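Local coordinates for Tat pathway signal sequence domain protein (Parabacteroides merdae, PDB 4Q9A) that is a putative GDSL-like lipase of the SGNH hydrolase superfamily and probably cleaves ester bonds of lipid or other acylated substrates, at residues 147-151 with 162-166. Numbering follows the deposited sequence.
Sequences EPFTL and WYPMF
Thr150 meets three aromatic residues of 162-166 with the two branches of its side chain. Its OG1 lies at the edge of the Tyr163 ring, in the ring plane, and hydrogen-bonds Tyr163 OH at 2.6 Å; either hydroxyl could donate. A chi1 of 62° sets OG1 between the backbone N and the carbonyl carbon, while CG2, anti to that carbon, meets the six-membered ring of Trp162 obliquely, CG2 to CZ3 3.5 Å. The same methyl approaches Phe166 CE2, also obliquely, at 4.1 Å. Phe166, its CG anti to the backbone N (chi1 -172°), extends to Pro148, where CZ meets CB at 3.9 Å. Within 162-166, Trp162 CZ3 sits over one face of the Phe166 ring, offset toward its rim, and Trp162 CB over the centre of a Tyr163 face. With an alanine here instead of Thr150, Tyr163 OH is likely to lose this partner and a gap to open beside Trp162 CZ3. Tyr163 also makes a cation-pi contact with Arg152. In the parallel-sheet alpha/beta fold of SGNH hydrolases, the contact joins the loop following strand 142-146 to that between helices 159-162 and 167-179. The join is mostly apolar, its one hydroxyl pair adding a directional link.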
# COMPACT_ATOMS: atom_id res chain seq x y z
N GLU A 147 -8.74 8.65 -15.84
CA GLU A 147 -10.16 8.96 -16.01
C GLU A 147 -10.74 9.53 -14.70
O GLU A 147 -10.72 8.82 -13.68
CB GLU A 147 -10.96 7.70 -16.46
CG GLU A 147 -12.39 7.99 -16.88
CD GLU A 147 -13.23 6.80 -17.31
OE1 GLU A 147 -13.03 5.69 -16.77
OE2 GLU A 147 -14.11 6.99 -18.19
N PRO A 148 -11.32 10.77 -14.72
CA PRO A 148 -12.02 11.27 -13.52
C PRO A 148 -13.26 10.39 -13.27
O PRO A 148 -13.83 9.87 -14.24
CB PRO A 148 -12.37 12.71 -13.88
CG PRO A 148 -12.39 12.74 -15.36
CD PRO A 148 -11.46 11.69 -15.87
N PHE A 149 -13.64 10.15 -12.00
CA PHE A 149 -14.70 9.18 -11.67
C PHE A 149 -15.56 9.56 -10.47
O PHE A 149 -15.19 10.43 -9.68
CB PHE A 149 -14.03 7.82 -11.35
CG PHE A 149 -13.03 7.90 -10.20
CD1 PHE A 149 -13.45 7.77 -8.88
CD2 PHE A 149 -11.70 8.20 -10.44
CE1 PHE A 149 -12.55 7.93 -7.83
CE2 PHE A 149 -10.79 8.35 -9.39
CZ PHE A 149 -11.23 8.21 -8.09
N THR A 150 -16.65 8.79 -10.27
CA THR A 150 -17.58 8.88 -9.14
C THR A 150 -18.25 7.54 -8.84
O THR A 150 -18.53 6.75 -9.76
CB THR A 150 -18.71 9.91 -9.35
OG1 THR A 150 -19.49 9.52 -10.49
CG2 THR A 150 -18.22 11.36 -9.46
N LEU A 151 -18.59 7.33 -7.56
CA LEU A 151 -19.36 6.21 -7.07
C LEU A 151 -20.76 6.80 -6.70
O LEU A 151 -20.87 7.62 -5.78
CB LEU A 151 -18.62 5.52 -5.92
CG LEU A 151 -17.35 4.72 -6.33
CD1 LEU A 151 -16.06 5.60 -6.24
CD2 LEU A 151 -17.18 3.47 -5.47
N TRP A 162 -25.57 15.38 -11.08
CA TRP A 162 -24.29 14.93 -11.65
C TRP A 162 -24.36 14.31 -13.03
O TRP A 162 -23.50 14.59 -13.86
CB TRP A 162 -23.64 13.91 -10.71
CG TRP A 162 -22.90 14.53 -9.58
CD1 TRP A 162 -23.42 15.05 -8.44
CD2 TRP A 162 -21.49 14.73 -9.50
NE1 TRP A 162 -22.43 15.56 -7.65
CE2 TRP A 162 -21.22 15.38 -8.28
CE3 TRP A 162 -20.41 14.40 -10.34
CZ2 TRP A 162 -19.93 15.70 -7.87
CZ3 TRP A 162 -19.12 14.73 -9.94
CH2 TRP A 162 -18.89 15.37 -8.71
N TYR A 163 -25.33 13.41 -13.25
CA TYR A 163 -25.41 12.65 -14.49
C TYR A 163 -26.58 13.11 -15.37
O TYR A 163 -27.63 13.49 -14.83
CB TYR A 163 -25.51 11.14 -14.17
CG TYR A 163 -24.59 10.73 -13.03
CD1 TYR A 163 -23.22 10.54 -13.25
CD2 TYR A 163 -25.07 10.62 -11.73
CE1 TYR A 163 -22.36 10.22 -12.19
CE2 TYR A 163 -24.22 10.29 -10.67
CZ TYR A 163 -22.87 10.09 -10.91
OH TYR A 163 -22.04 9.75 -9.86
N PRO A 164 -26.41 13.15 -16.71
CA PRO A 164 -25.24 12.70 -17.51
C PRO A 164 -24.12 13.72 -17.71
O PRO A 164 -23.12 13.40 -18.36
CB PRO A 164 -25.88 12.37 -18.87
CG PRO A 164 -27.00 13.36 -18.99
CD PRO A 164 -27.52 13.57 -17.59
N MSE A 165 -24.28 14.94 -17.17
CA MSE A 165 -23.34 16.06 -17.29
C MSE A 165 -21.89 15.65 -17.11
O MSE A 165 -21.06 15.96 -17.97
CB MSE A 165 -23.66 17.15 -16.25
CG MSE A 165 -24.92 17.95 -16.53
SE MSE A 165 -26.52 16.94 -16.15
CE MSE A 165 -26.51 16.92 -14.20
N PHE A 166 -21.59 14.97 -15.99
CA PHE A 166 -20.23 14.59 -15.65
C PHE A 166 -19.62 13.59 -16.65
O PHE A 166 -18.40 13.64 -16.87
CB PHE A 166 -20.12 14.06 -14.21
CG PHE A 166 -18.70 13.85 -13.74
CD1 PHE A 166 -17.85 14.93 -13.51
CD2 PHE A 166 -18.19 12.56 -13.57
CE1 PHE A 166 -16.53 14.73 -13.10
CE2 PHE A 166 -16.87 12.36 -13.15
CZ PHE A 166 -16.05 13.45 -12.92